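Local structure of methylglyoxal reductase (NADPH-dependent) (Candida albicans SC5314, 6KWS) at residues G11-A14 / Q15-K19; G236-V240 / R241-K245. The protein probably reduces methylglyoxal with NADPH as hydride donor, as a member of the dihydroflavonol-4-reductase group of NAD(P)-dependent oxidoreductases with a Rossmann-type fold. The protein carries 1 engineered substitution. One frame throughout, in Å; residues are numbered along the deposited sequence.

Interaction 1: G11-A14 / Q15-K19; sequences GFIA and QHVVK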
loop_
_atom_site.group_PDB
_atom_site.type_symbol
_atom_site.label_atom_id
_atom_site.label_comp_id
_atom_site.label_asym_id
_atom_site.label_seq_id
_atom_site.Cartn_x
_atom_site.Cartn_y
_atom_site.Cartn_z
ATOM N N GLY A 11 0.995 -2.557 -10.069
ATOM C CA GLY A 11 0.090 -2.302 -8.962
ATOM C C GLY A 11 -0.154 -0.808 -8.739
ATOM O O GLY A 11 0.493 0.071 -9.317
ATOM N N PHE A 12 -1.109 -0.532 -7.846
ATOM C CA PHE A 12 -1.597 0.829 -7.604
ATOM C C PHE A 12 -0.519 1.719 -6.990
ATOM O O PHE A 12 -0.155 2.763 -7.546
ATOM C CB PHE A 12 -2.830 0.744 -6.704
ATOM C CG PHE A 12 -3.394 2.057 -6.277
ATOM C CD1 PHE A 12 -3.612 3.088 -7.194
ATOM C CD2 PHE A 12 -3.782 2.240 -4.964
ATOM C CE1 PHE A 12 -4.170 4.291 -6.790
ATOM C CE2 PHE A 12 -4.339 3.437 -4.540
ATOM C CZ PHE A 12 -4.538 4.464 -5.447
ATOM N N ILE A 13 -0.007 1.339 -5.823
ATOM C CA ILE A 13 1.112 2.084 -5.254
ATOM C C ILE A 13 2.313 2.015 -6.187
ATOM O O ILE A 13 3.032 3.004 -6.368
ATOM C CB ILE A 13 1.465 1.548 -3.857
ATOM C CG1 ILE A 13 0.262 1.627 -2.903
ATOM C CG2 ILE A 13 2.652 2.263 -3.325
ATOM C CD1 ILE A 13 0.527 0.965 -1.542
ATOM N N ALA A 14 2.535 0.856 -6.818
ATOM C CA ALA A 14 3.808 0.615 -7.494
ATOM C C ALA A 14 4.001 1.554 -8.679
ATOM O O ALA A 14 5.063 2.179 -8.821
ATOM C CB ALA A 14 3.908 -0.842 -7.938
ATOM N N GLN A 15 2.984 1.667 -9.539
ATOM C CA GLN A 15 3.066 2.598 -10.659
ATOM C C GLN A 15 3.497 3.982 -10.194
ATOM O O GLN A 15 4.283 4.661 -10.864
ATOM C CB GLN A 15 1.718 2.666 -11.382
ATOM C CG GLN A 15 1.290 1.342 -11.997
ATOM C CD GLN A 15 0.342 1.514 -13.184
ATOM O OE1 GLN A 15 0.016 2.635 -13.587
ATOM N NE2 GLN A 15 -0.106 0.400 -13.745
ATOM N N HIS A 16 3.004 4.411 -9.035
ATOM C CA HIS A 16 3.383 5.718 -8.525
ATOM C C HIS A 16 4.849 5.741 -8.112
ATOM O O HIS A 16 5.576 6.699 -8.420
ATOM C CB HIS A 16 2.475 6.093 -7.366
ATOM C CG HIS A 16 1.155 6.646 -7.798
ATOM N ND1 HIS A 16 1.032 7.874 -8.415
ATOM C CD2 HIS A 16 -0.099 6.134 -7.723
ATOM C CE1 HIS A 16 -0.242 8.099 -8.691
ATOM N NE2 HIS A 16 -0.949 7.057 -8.287
ATOM N N VAL A 17 5.309 4.683 -7.440
ATOM C CA VAL A 17 6.727 4.564 -7.120
ATOM C C VAL A 17 7.565 4.631 -8.396
ATOM O O VAL A 17 8.570 5.353 -8.475
ATOM C CB VAL A 17 6.979 3.264 -6.338
ATOM C CG1 VAL A 17 8.462 2.922 -6.325
ATOM C CG2 VAL A 17 6.416 3.387 -4.910
ATOM N N VAL A 18 7.143 3.894 -9.424
ATOM C CA VAL A 18 7.889 3.855 -10.675
ATOM C C VAL A 18 8.003 5.252 -11.274
ATOM O O VAL A 18 9.096 5.699 -11.653
ATOM C CB VAL A 18 7.227 2.866 -11.652
ATOM C CG1 VAL A 18 7.732 3.076 -13.063
ATOM C CG2 VAL A 18 7.518 1.440 -11.209
ATOM N N LYS A 19 6.868 5.954 -11.379
ATOM C CA LYS A 19 6.866 7.319 -11.901
ATOM C C LYS A 19 7.811 8.215 -11.110
ATOM O O LYS A 19 8.616 8.955 -11.685
ATOM C CB LYS A 19 5.445 7.885 -11.873
ATOM C CG LYS A 19 5.332 9.268 -12.477
ATOM C CD LYS A 19 4.018 9.955 -12.149
ATOM C CE LYS A 19 2.801 9.114 -12.591
ATOM N NZ LYS A 19 1.713 9.900 -13.284
#
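Gln15 N donates to Gly11 O at 3.0 Å with an N-H...O angle of 175°, the first full turn of helix 12-23. This helix follows strand 3-7 in the opening beta-alpha-beta unit of the Rossmann fold, and the turn joining them is the glycine-rich dinucleotide-binding motif, with Ala14 in the place of the usual third glycine. Thr10, Phe12 and Ile13 bind NADPH in this protein, although the cofactor is absent from this model. Gly11 belongs to that glycine-rich turn and is its last residue before the helix.

The side chain of Gln15 runs back toward the start of the helix. Its CB lies 3.5 Å from Gly11 O. A chi1 of -63° swings CG to the side of its own backbone N, and so close alongside the same oxygen, at 3.1 Å; CD is 4.1 Å from it as the extended chain moves on. At the tip, NE2 makes weak hydrogen bonds to Thr10 O and Glu206 OE2, and an NH2 with two hydrogens can serve both acceptors in this buried place.

His16 is turned likewise beside its own backbone N, and its ring presents an edge to Phe12 O. Its polar tip points elsewhere, NE2 being hydrogen-bonded to Pro200 O. Regular turns follow through Val17 N to Ile13 O and Val18 N to Ala14 O. The small Ala14 fits the buried side near Leu81, another NADPH-binding residue, whereas the branched Ile13 and Val17 meet on one flank of the helix, methyl CG2 of Ile13 lying 4.2 Å from CG2 of Val17.

Interaction 2: G236-V240 / R241-K245; sequences GWVDV and RDVAK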
loop_
_atom_site.group_PDB
_atom_site.type_symbol
_atom_site.label_atom_id
_atom_site.label_comp_id
_atom_site.label_asym_id
_atom_site.label_seq_id
_atom_site.Cartn_x
_atom_site.Cartn_y
_atom_site.Cartn_z
ATOM N N GLY A 236 -8.038 5.063 9.394
ATOM C CA GLY A 236 -7.046 5.969 8.898
ATOM C C GLY A 236 -6.929 5.853 7.396
ATOM O O GLY A 236 -7.251 4.830 6.798
ATOM N N TRP A 237 -6.474 6.928 6.767
ATOM C CA TRP A 237 -6.259 6.927 5.334
ATOM C C TRP A 237 -4.953 7.659 5.072
ATOM O O TRP A 237 -4.449 8.392 5.926
ATOM C CB TRP A 237 -7.428 7.603 4.594
ATOM C CG TRP A 237 -7.389 9.064 4.869
ATOM C CD1 TRP A 237 -7.896 9.715 5.960
ATOM C CD2 TRP A 237 -6.702 10.052 4.095
ATOM N NE1 TRP A 237 -7.581 11.056 5.899
ATOM C CE2 TRP A 237 -6.849 11.285 4.762
ATOM C CE3 TRP A 237 -5.978 10.009 2.896
ATOM C CZ2 TRP A 237 -6.303 12.461 4.270
ATOM C CZ3 TRP A 237 -5.449 11.172 2.409
ATOM C CH2 TRP A 237 -5.612 12.389 3.096
ATOM N N VAL A 238 -4.425 7.475 3.869
ATOM C CA VAL A 238 -3.251 8.207 3.408
ATOM C C VAL A 238 -3.298 8.185 1.888
ATOM O O VAL A 238 -3.788 7.224 1.292
ATOM C CB VAL A 238 -1.959 7.571 3.969
ATOM C CG1 VAL A 238 -1.878 6.135 3.522
ATOM C CG2 VAL A 238 -0.740 8.318 3.519
ATOM N N ASP A 239 -2.836 9.264 1.262
ATOM C CA ASP A 239 -2.856 9.336 -0.195
ATOM C C ASP A 239 -1.759 8.454 -0.787
ATOM O O ASP A 239 -0.646 8.377 -0.256
ATOM C CB ASP A 239 -2.688 10.785 -0.659
ATOM C CG ASP A 239 -2.833 10.948 -2.172
ATOM O OD1 ASP A 239 -1.849 10.719 -2.924
ATOM O OD2 ASP A 239 -3.936 11.329 -2.608
ATOM N N VAL A 240 -2.087 7.805 -1.914
ATOM C CA VAL A 240 -1.204 6.834 -2.558
ATOM C C VAL A 240 0.106 7.471 -2.988
ATOM O O VAL A 240 1.158 6.816 -2.972
ATOM C CB VAL A 240 -1.920 6.186 -3.762
ATOM C CG1 VAL A 240 -2.288 7.240 -4.776
ATOM C CG2 VAL A 240 -1.055 5.095 -4.404
ATOM N N ARG A 241 0.072 8.747 -3.381
ATOM C CA ARG A 241 1.284 9.420 -3.827
ATOM C C ARG A 241 2.273 9.614 -2.679
ATOM O O ARG A 241 3.490 9.515 -2.878
ATOM C CB ARG A 241 0.905 10.743 -4.478
ATOM C CG ARG A 241 0.234 10.529 -5.825
ATOM C CD ARG A 241 -0.528 11.746 -6.289
ATOM N NE ARG A 241 -1.605 12.098 -5.365
ATOM C CZ ARG A 241 -2.496 13.062 -5.592
ATOM N NH1 ARG A 241 -2.451 13.762 -6.717
ATOM N NH2 ARG A 241 -3.444 13.316 -4.700
ATOM N N ASP A 242 1.771 9.868 -1.464
ATOM C CA ASP A 242 2.658 9.957 -0.305
ATOM C C ASP A 242 3.195 8.589 0.102
ATOM O O ASP A 242 4.338 8.472 0.554
ATOM C CB ASP A 242 1.923 10.633 0.847
ATOM C CG ASP A 242 1.479 12.036 0.482
ATOM O OD1 ASP A 242 2.252 12.689 -0.276
ATOM O OD2 ASP A 242 0.374 12.478 0.913
ATOM N N VAL A 243 2.399 7.541 -0.059
ATOM C CA VAL A 243 2.903 6.203 0.194
ATOM C C VAL A 243 4.025 5.887 -0.781
ATOM O O VAL A 243 5.132 5.505 -0.376
ATOM C CB VAL A 243 1.754 5.179 0.109
ATOM C CG1 VAL A 243 2.261 3.770 0.348
ATOM C CG2 VAL A 243 0.654 5.529 1.109
ATOM N N ALA A 244 3.760 6.070 -2.081
ATOM C CA ALA A 244 4.790 5.890 -3.102
ATOM C C ALA A 244 6.057 6.668 -2.756
ATOM O O ALA A 244 7.168 6.130 -2.830
ATOM C CB ALA A 244 4.264 6.322 -4.469
ATOM N N LYS A 245 5.910 7.940 -2.375
ATOM C CA LYS A 245 7.097 8.725 -2.083
ATOM C C LYS A 245 7.830 8.169 -0.873
ATOM O O LYS A 245 9.067 8.172 -0.830
ATOM C CB LYS A 245 6.728 10.184 -1.861
ATOM C CG LYS A 245 7.933 11.057 -1.598
ATOM C CD LYS A 245 7.569 12.523 -1.640
ATOM C CE LYS A 245 8.736 13.394 -1.172
ATOM N NZ LYS A 245 8.940 14.592 -2.038
#
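Asp239 and Arg241 are brought together by two rotations: Asp239 CG stands opposite its backbone N (chi1 -175°), which sets the carboxylate beside the N-H of Arg241 at the N-terminal end of the helix, while a bend at chi3 of Arg241 (-61°) folds the guanidinium back to meet it. The grip is side-on. Arg241 NE reaches OD1 of Asp239 at 2.8 Å in an almost straight bond, on the syn side, and Arg241 NH2 reaches Asp239 OD2 at 2.9 Å from above the carboxylate plane, the two flat groups being turned 32° apart.

OD1 has a second duty. Asp239 is the N-cap of helix 240-252, and Arg241 N donates to OD1 at 2.8 Å on the anti side, so backbone and side chain of one arginine hold this oxygen from opposite faces of the carboxylate. Aspartate fits because its short acid both caps the helix and pairs with the arginine; its negative charge would also be favoured by the helix dipole. Asp239 O starts the helical bonding, accepting from Val243 N and, weakly, from Asp242 N. On the apolar side Val238 CG1 packs crosswise on Val243 CG2 at 3.5 Å.

Ser326 OG hydrogen-bonds Asp239 OD2, and Asp329 OD2 makes a second salt bridge to Arg241 NH2; both lie on helix 323-337. Tyr321 adds a cation-pi contact to the arginine. The chain passes directly from strand 234-239, which runs between strands 260-269 and 196-198, into helix 240-252, with Val243 buried against Leu263 and Ile192 of the sheet.

In the fold
Both interactions are buried and local, each at the beginning of a helix, yet they start those helices differently. Interaction 1 starts its helix with main-chain bonds, the first accepted by Gly11 O, beside the cofactor site; interaction 2 uses a charged N-cap paired with an arginine, where the sheet meets the C-terminal helix 323-337. Their centres lie about 11 Å apart, and the two helices pack directly: His16 CB is 3.4 Å from Ala244 CB, and Phe12 CZ 3.6 Å from Val240 CB. Small Ala244 and branched Val240 accept the larger His16 and Phe12 side chains. Val240 and Phe12 also approach Val197, another NADPH-binding residue, which places both helix starts near the cofactor pocket.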